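Local coordinates for bumblebee peptidoglycan recognition protein SA (Bombus, PDB 5XZ4) that probably binds bacterial peptidoglycan as an insect immune sensor, preferring Dap-type over Lys-type peptidoglycans, at residues Asn56-Ser59 with Tyr60-Ser64; Gln162-Trp166 with Leu167-Pro171. All blocks are in the same frame, centred on the assembly; numbering follows the deposited sequence.

Contact 1: Asn56-Ser59 with Tyr60-Ser64; sequences NIRS and YHMDS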
ATOM      1  N   ASN A  56      -8.953  -4.439 -11.217  1.00  8.04           N
ATOM      2  CA  ASN A  56     -10.255  -4.725 -10.608  1.00  8.05           C
ATOM      3  C   ASN A  56     -10.527  -4.084  -9.246  1.00  7.82           C
ATOM      4  O   ASN A  56     -11.668  -3.693  -8.977  1.00  8.66           O
ATOM      5  CB  ASN A  56     -10.499  -6.205 -10.664  1.00  9.32           C
ATOM      6  CG  ASN A  56     -10.927  -6.618 -12.070  1.00 10.28           C
ATOM      7  OD1 ASN A  56     -12.107  -6.499 -12.419  1.00 12.48           O
ATOM      8  ND2 ASN A  56      -9.951  -6.926 -12.921  1.00 10.95           N
ATOM      9  N   ILE A  57      -9.476  -3.872  -8.448  1.00  7.57           N
ATOM     10  CA  ILE A  57      -9.655  -3.079  -7.233  1.00  7.09           C
ATOM     11  C   ILE A  57      -9.941  -1.612  -7.595  1.00  6.46           C
ATOM     12  O   ILE A  57     -10.871  -0.998  -7.042  1.00  7.53           O
ATOM     13  CB  ILE A  57      -8.414  -3.184  -6.318  1.00  6.81           C
ATOM     14  CG1 ILE A  57      -8.222  -4.641  -5.863  1.00  7.33           C
ATOM     15  CG2 ILE A  57      -8.583  -2.257  -5.111  1.00  7.21           C
ATOM     16  CD1 ILE A  57      -6.841  -4.970  -5.289  1.00  8.20           C
ATOM     17  N   ARG A  58      -9.163  -1.072  -8.553  1.00  6.04           N
ATOM     18  CA  ARG A  58      -9.420   0.286  -9.037  1.00  6.15           C
ATOM     19  C   ARG A  58     -10.880   0.441  -9.541  1.00  6.64           C
ATOM     20  O   ARG A  58     -11.574   1.411  -9.216  1.00  6.85           O
ATOM     21  CB  ARG A  58      -8.454   0.671 -10.179  1.00  6.45           C
ATOM     22  CG  ARG A  58      -8.652   2.083 -10.707  1.00  6.17           C
ATOM     23  CD  ARG A  58      -8.407   2.163 -12.210  1.00  6.69           C
ATOM     24  NE  ARG A  58      -9.258   1.266 -13.013  1.00  7.09           N
ATOM     25  CZ  ARG A  58     -10.552   1.459 -13.274  1.00  7.17           C
ATOM     26  NH1 ARG A  58     -11.192   0.560 -14.049  1.00  7.86           N
ATOM     27  NH2 ARG A  58     -11.212   2.523 -12.815  1.00  8.02           N
ATOM     28  N   SER A  59     -11.320  -0.508 -10.382  1.00  6.69           N
ATOM     29  CA  SER A  59     -12.673  -0.464 -10.945  1.00  7.31           C
ATOM     30  C   SER A  59     -13.715  -0.416  -9.799  1.00  7.00           C
ATOM     31  O   SER A  59     -14.655   0.395  -9.847  1.00  7.56           O
ATOM     32  CB  SER A  59     -12.861  -1.705 -11.802  1.00  8.17           C
ATOM     33  OG  SER A  59     -14.171  -1.732 -12.370  1.00  8.92           O
ATOM     34  N   TYR A  60     -13.547  -1.275  -8.794  1.00  7.14           N
ATOM     35  CA  TYR A  60     -14.490  -1.314  -7.673  1.00  7.33           C
ATOM     36  C   TYR A  60     -14.472   0.004  -6.859  1.00  7.23           C
ATOM     37  O   TYR A  60     -15.510   0.591  -6.549  1.00  7.78           O
ATOM     38  CB  TYR A  60     -14.214  -2.560  -6.827  1.00  8.04           C
ATOM     39  CG  TYR A  60     -15.215  -2.734  -5.699  1.00  7.93           C
ATOM     40  CD1 TYR A  60     -16.548  -3.139  -5.946  1.00  8.35           C
ATOM     41  CD2 TYR A  60     -14.824  -2.479  -4.373  1.00  8.24           C
ATOM     42  CE1 TYR A  60     -17.451  -3.252  -4.895  1.00  8.72           C
ATOM     43  CE2 TYR A  60     -15.735  -2.624  -3.330  1.00  8.86           C
ATOM     44  CZ  TYR A  60     -17.038  -3.012  -3.589  1.00  8.67           C
ATOM     45  OH  TYR A  60     -17.946  -3.138  -2.557  1.00 10.42           O
ATOM     46  N   HIS A  61     -13.268   0.486  -6.590  1.00  7.11           N
ATOM     47  CA  HIS A  61     -13.145   1.731  -5.828  1.00  7.19           C
ATOM     48  C   HIS A  61     -13.751   2.932  -6.544  1.00  7.50           C
ATOM     49  O   HIS A  61     -14.442   3.754  -5.925  1.00  8.78           O
ATOM     50  CB  HIS A  61     -11.667   1.997  -5.470  1.00  7.32           C
ATOM     51  CG  HIS A  61     -11.126   1.092  -4.406  1.00  7.15           C
ATOM     52  ND1 HIS A  61      -9.859   1.233  -3.863  1.00  7.62           N
ATOM     53  CD2 HIS A  61     -11.713   0.067  -3.732  1.00  7.49           C
ATOM     54  CE1 HIS A  61      -9.677   0.300  -2.948  1.00  7.37           C
ATOM     55  NE2 HIS A  61     -10.788  -0.420  -2.839  1.00  7.85           N
ATOM     56  N   MET A  62     -13.469   3.058  -7.846  1.00  7.57           N
ATOM     57  CA  MET A  62     -13.974   4.200  -8.607  1.00  8.04           C
ATOM     58  C   MET A  62     -15.468   4.080  -8.945  1.00  9.39           C
ATOM     59  O   MET A  62     -16.221   5.034  -8.762  1.00 11.99           O
ATOM     60  CB  MET A  62     -13.131   4.430  -9.859  1.00  8.64           C
ATOM     61  CG  MET A  62     -11.712   4.890  -9.485  1.00  8.45           C
ATOM     62  SD  MET A  62     -10.617   5.235 -10.889  1.00  9.27           S
ATOM     63  CE  MET A  62     -11.382   6.710 -11.525  1.00 10.58           C
ATOM     64  N   ASP A  63     -15.903   2.910  -9.406  1.00  8.87           N
ATOM     65  CA  ASP A  63     -17.304   2.760  -9.867  1.00 10.28           C
ATOM     66  C   ASP A  63     -18.279   2.478  -8.735  1.00 11.26           C
ATOM     67  O   ASP A  63     -19.398   2.984  -8.757  1.00 14.46           O
ATOM     68  CB  ASP A  63     -17.399   1.667 -10.910  1.00 11.63           C
ATOM     69  CG  ASP A  63     -16.713   2.016 -12.202  1.00 13.67           C
ATOM     70  OD1 ASP A  63     -16.166   3.141 -12.333  1.00 16.46           O
ATOM     71  OD2 ASP A  63     -16.734   1.122 -13.055  1.00 17.25           O
ATOM     72  N   SER A  64     -17.882   1.616  -7.802  1.00 10.12           N
ATOM     73  CA  SER A  64     -18.805   1.231  -6.704  1.00 10.39           C
ATOM     74  C   SER A  64     -18.663   2.135  -5.504  1.00 10.28           C
ATOM     75  O   SER A  64     -19.680   2.601  -4.980  1.00 11.93           O
ATOM     76  CB  SER A  64     -18.647  -0.243  -6.322  1.00 10.44           C
ATOM     77  OG  SER A  64     -19.239  -1.088  -7.303  1.00 11.87           O
TER
HETATM   78  O   HOH W   1     -13.882   2.926 -13.734  1.00 14.54           O
HETATM   79  O   HOH W   2     -17.059  -1.308 -12.003  1.00 20.93           O
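Ile57 lays its CG2 methyl over one face of the His61 ring, one turn further along helix 47-64. This helix belongs to the amidase-like fold of the peptidoglycan recognition proteins. The contact is a CH-pi one, with CG2 3.7 Å from the His61 ring centroid and offset toward the CE1 and NE2 rim. CG2 lies opposite the Ile57 backbone N across the CA-CB bond, which directs it along the helix to the ring. Arg58 and Met62 meet on another side. The Arg58 chain bends at chi2 and chi3 (-145° and 58°), and NH2 makes a weak hydrogen bond of 3.4 Å to Met62 SD. The sulfur sits at the guanidinium edge, in its plane. Backbone bonds link each residue from 56 to 59 to the one four places on.

Further out, Glu55 forms a salt bridge with Arg58 NH1, and Gly71 N hydrogen-bonds to His61 ND1. These partners help fix the two flat groups. Trp67 also meets the imidazole. Asp63 joins its neighbours through water: one molecule accepts from Arg58 NH2 at 2.9 Å and donates to Asp63 OD1, and another links Ser59 OG to Asp63 OD2, donating to OD2 at 2.7 Å.

Contact 2: Gln162-Trp166 with Leu167-Pro171; sequences QIKNW and LEWVP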
ATOM      1  N   GLN A 162       4.208 -10.147  10.967  1.00 13.93           N
ATOM      2  CA  GLN A 162       5.390 -10.082  10.116  1.00 13.61           C
ATOM      3  C   GLN A 162       6.042  -8.682  10.077  1.00 13.11           C
ATOM      4  O   GLN A 162       7.260  -8.561  10.089  1.00 13.62           O
ATOM      5  CB  GLN A 162       5.053 -10.561   8.688  1.00 14.21           C
ATOM      6  CG  GLN A 162       4.703 -12.052   8.593  1.00 15.80           C
ATOM      7  CD  GLN A 162       4.216 -12.436   7.195  1.00 16.19           C
ATOM      8  OE1 GLN A 162       3.087 -12.136   6.814  1.00 17.05           O
ATOM      9  NE2 GLN A 162       5.064 -13.107   6.448  1.00 18.13           N
ATOM     10  N   ILE A 163       5.240  -7.620  10.022  1.00 12.51           N
ATOM     11  CA  ILE A 163       5.805  -6.268   9.954  1.00 11.86           C
ATOM     12  C   ILE A 163       6.517  -5.820  11.245  1.00 12.14           C
ATOM     13  O   ILE A 163       7.327  -4.890  11.194  1.00 11.58           O
ATOM     14  CB  ILE A 163       4.794  -5.192   9.480  1.00 11.21           C
ATOM     15  CG1 ILE A 163       3.672  -4.977  10.500  1.00 12.03           C
ATOM     16  CG2 ILE A 163       4.245  -5.536   8.098  1.00 12.01           C
ATOM     17  CD1 ILE A 163       2.727  -3.844  10.144  1.00 13.47           C
ATOM     18  N   LYS A 164       6.249  -6.491  12.372  1.00 12.60           N
ATOM     19  CA  LYS A 164       6.954  -6.210  13.636  1.00 12.78           C
ATOM     20  C   LYS A 164       8.472  -6.498  13.564  1.00 12.49           C
ATOM     21  O   LYS A 164       9.230  -6.042  14.435  1.00 14.63           O
ATOM     22  CB  LYS A 164       6.295  -6.944  14.819  1.00 13.50           C
ATOM     23  CG  LYS A 164       4.841  -6.551  15.028  1.00 15.28           C
ATOM     24  CD  LYS A 164       4.211  -7.267  16.208  1.00 18.33           C
ATOM     25  CE  LYS A 164       2.768  -6.819  16.353  1.00 21.66           C
ATOM     26  NZ  LYS A 164       2.120  -7.352  17.577  1.00 26.99           N
ATOM     27  N   ASN A 165       8.906  -7.232  12.520  1.00 12.73           N
ATOM     28  CA  ASN A 165      10.319  -7.537  12.297  1.00 13.57           C
ATOM     29  C   ASN A 165      11.108  -6.345  11.699  1.00 12.46           C
ATOM     30  O   ASN A 165      12.331  -6.394  11.591  1.00 14.73           O
ATOM     31  CB  ASN A 165      10.462  -8.775  11.390  1.00 14.66           C
ATOM     32  CG  ASN A 165       9.906 -10.047  12.018  1.00 15.62           C
ATOM     33  OD1 ASN A 165      10.054 -10.278  13.208  1.00 19.32           O
ATOM     34  ND2 ASN A 165       9.279 -10.879  11.207  1.00 17.51           N
ATOM     35  N   TRP A 166      10.404  -5.293  11.288  1.00 11.99           N
ATOM     36  CA  TRP A 166      11.010  -4.069  10.760  1.00 11.49           C
ATOM     37  C   TRP A 166      11.250  -3.083  11.897  1.00 11.80           C
ATOM     38  O   TRP A 166      10.362  -2.856  12.710  1.00 11.78           O
ATOM     39  CB  TRP A 166      10.055  -3.426   9.749  1.00 10.97           C
ATOM     40  CG  TRP A 166       9.789  -4.220   8.499  1.00 11.38           C
ATOM     41  CD1 TRP A 166      10.561  -5.228   7.972  1.00 11.89           C
ATOM     42  CD2 TRP A 166       8.709  -4.018   7.590  1.00 11.12           C
ATOM     43  NE1 TRP A 166       9.996  -5.683   6.785  1.00 11.45           N
ATOM     44  CE2 TRP A 166       8.875  -4.943   6.521  1.00 11.00           C
ATOM     45  CE3 TRP A 166       7.632  -3.121   7.556  1.00 11.97           C
ATOM     46  CZ2 TRP A 166       7.977  -5.010   5.462  1.00 11.19           C
ATOM     47  CZ3 TRP A 166       6.742  -3.197   6.522  1.00 12.08           C
ATOM     48  CH2 TRP A 166       6.924  -4.121   5.475  1.00 11.77           C
ATOM     49  N   LEU A 167      12.440  -2.469  11.953  1.00 12.03           N
ATOM     50  CA  LEU A 167      12.738  -1.487  13.002  1.00 13.48           C
ATOM     51  C   LEU A 167      11.829  -0.275  12.931  1.00 13.51           C
ATOM     52  O   LEU A 167      11.593   0.386  13.936  1.00 14.70           O
ATOM     53  CB  LEU A 167      14.205  -1.000  12.945  1.00 15.26           C
ATOM     54  CG  LEU A 167      15.316  -1.986  13.306  1.00 16.09           C
ATOM     55  CD1 LEU A 167      16.677  -1.293  13.238  1.00 18.48           C
ATOM     56  CD2 LEU A 167      15.087  -2.588  14.684  1.00 17.11           C
ATOM     57  N   GLU A 168      11.321   0.017  11.732  1.00 12.12           N
ATOM     58  CA  GLU A 168      10.434   1.166  11.527  1.00 12.57           C
ATOM     59  C   GLU A 168       9.046   0.961  12.125  1.00 11.86           C
ATOM     60  O   GLU A 168       8.307   1.931  12.299  1.00 11.90           O
ATOM     61  CB  GLU A 168      10.312   1.527  10.036  1.00 12.26           C
ATOM     62  CG  GLU A 168      11.644   1.849   9.358  1.00 13.87           C
ATOM     63  CD  GLU A 168      12.325   0.645   8.731  1.00 14.28           C
ATOM     64  OE1 GLU A 168      11.999  -0.512   9.028  1.00 13.91           O
ATOM     65  OE2 GLU A 168      13.250   0.847   7.916  1.00 20.27           O
ATOM     66  N   TRP A 169       8.678  -0.294  12.390  1.00 11.26           N
ATOM     67  CA  TRP A 169       7.351  -0.575  12.995  1.00 11.92           C
ATOM     68  C   TRP A 169       7.279  -0.006  14.414  1.00 13.66           C
ATOM     69  O   TRP A 169       8.229  -0.162  15.180  1.00 13.73           O
ATOM     70  CB  TRP A 169       7.048  -2.080  13.001  1.00 12.66           C
ATOM     71  CG  TRP A 169       5.708  -2.358  13.652  1.00 12.33           C
ATOM     72  CD1 TRP A 169       4.465  -2.134  13.106  1.00 12.86           C
ATOM     73  CD2 TRP A 169       5.490  -2.787  15.005  1.00 13.46           C
ATOM     74  NE1 TRP A 169       3.492  -2.438  14.039  1.00 12.96           N
ATOM     75  CE2 TRP A 169       4.090  -2.845  15.204  1.00 13.74           C
ATOM     76  CE3 TRP A 169       6.344  -3.172  16.052  1.00 14.79           C
ATOM     77  CZ2 TRP A 169       3.512  -3.254  16.418  1.00 16.23           C
ATOM     78  CZ3 TRP A 169       5.767  -3.576  17.275  1.00 16.13           C
ATOM     79  CH2 TRP A 169       4.364  -3.626  17.439  1.00 17.42           C
ATOM     80  N   VAL A 170       6.166   0.640  14.753  1.00 12.91           N
ATOM     81  CA  VAL A 170       5.953   1.192  16.100  1.00 15.77           C
ATOM     82  C   VAL A 170       4.689   0.603  16.750  1.00 16.87           C
ATOM     83  O   VAL A 170       3.651   0.464  16.102  1.00 16.32           O
ATOM     84  CB  VAL A 170       5.941   2.742  16.111  1.00 17.32           C
ATOM     85  CG1 VAL A 170       7.298   3.301  15.677  1.00 21.75           C
ATOM     86  CG2 VAL A 170       4.822   3.336  15.283  1.00 19.45           C
ATOM     87  N   PRO A 171       4.777   0.245  18.032  1.00 18.92           N
ATOM     88  CA  PRO A 171       3.602  -0.269  18.745  1.00 20.78           C
ATOM     89  C   PRO A 171       2.502   0.770  19.002  1.00 23.37           C
ATOM     90  O   PRO A 171       1.333   0.382  19.159  1.00 27.00           O
ATOM     91  CB  PRO A 171       4.192  -0.787  20.062  1.00 21.58           C
ATOM     92  CG  PRO A 171       5.485  -0.070  20.225  1.00 23.50           C
ATOM     93  CD  PRO A 171       6.009   0.166  18.844  1.00 20.82           C
TER
HETATM   94  O   HOH W   3      10.022  -2.292  15.483  1.00 18.66           O
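Trp166 O accepts from the backbone N-H of Trp169 and has a water 2.9 Å away. The same water is 2.8 Å from Trp169 O, so it can bridge the two carbonyls, though it has more acceptors around it than protons to give. Trp169 N lies 3.1 Å from Trp166 O, well above the carbonyl plane. This bond closes a type I beta turn from Trp166 to Trp169. Another, from Ile163 to Trp166, precedes it. Trp166 stacks on His125 of helix 118-134 and touches Val143 of strand 141-145. The two turns thus lay the chain after helix 157-163 against that helix and the edge strand.

The main side-chain contact is between Lys164 and Trp169. Lys164 CG sits over the centre of the indole six-membered ring, 3.5 Å from its centroid and only 1° off the normal. With the lysine chain extended beyond CG, CE continues across the same face to 3.6 Å from Trp169 CZ2. Trp169 has CG anti to its N (chi1 179°), which carries the indole back beside the lysine. Ile163 crosses the indole at about a right angle, its CD1 3.8 Å from Trp169 CD1. On the opposite indole face lies Pro171 N. Gln148 OE1 accepts from Trp169 NE1.

Both contacts are local and partly buried, with centres 30 Å apart on opposite sides of the chain's centre. Their nearest atoms are about 17 Å apart, so they do not touch. Contact 1 stays within helix 47-64, where backbone bonds repeat along the helix. Contact 2 lies where the chain leaves helix 157-163, and its backbone bonds close turns instead. Each has an inward side. In contact 1 Ile57 and His61 are buried against the loop holding Ile70; in contact 2 Ile163 and Trp166 pack on strand 31-38. Their polar chemistry differs too: in contact 1 waters link Asp63, which is exposed, to Arg58 and Ser59; in contact 2 an exposed lysine chain lies on an indole.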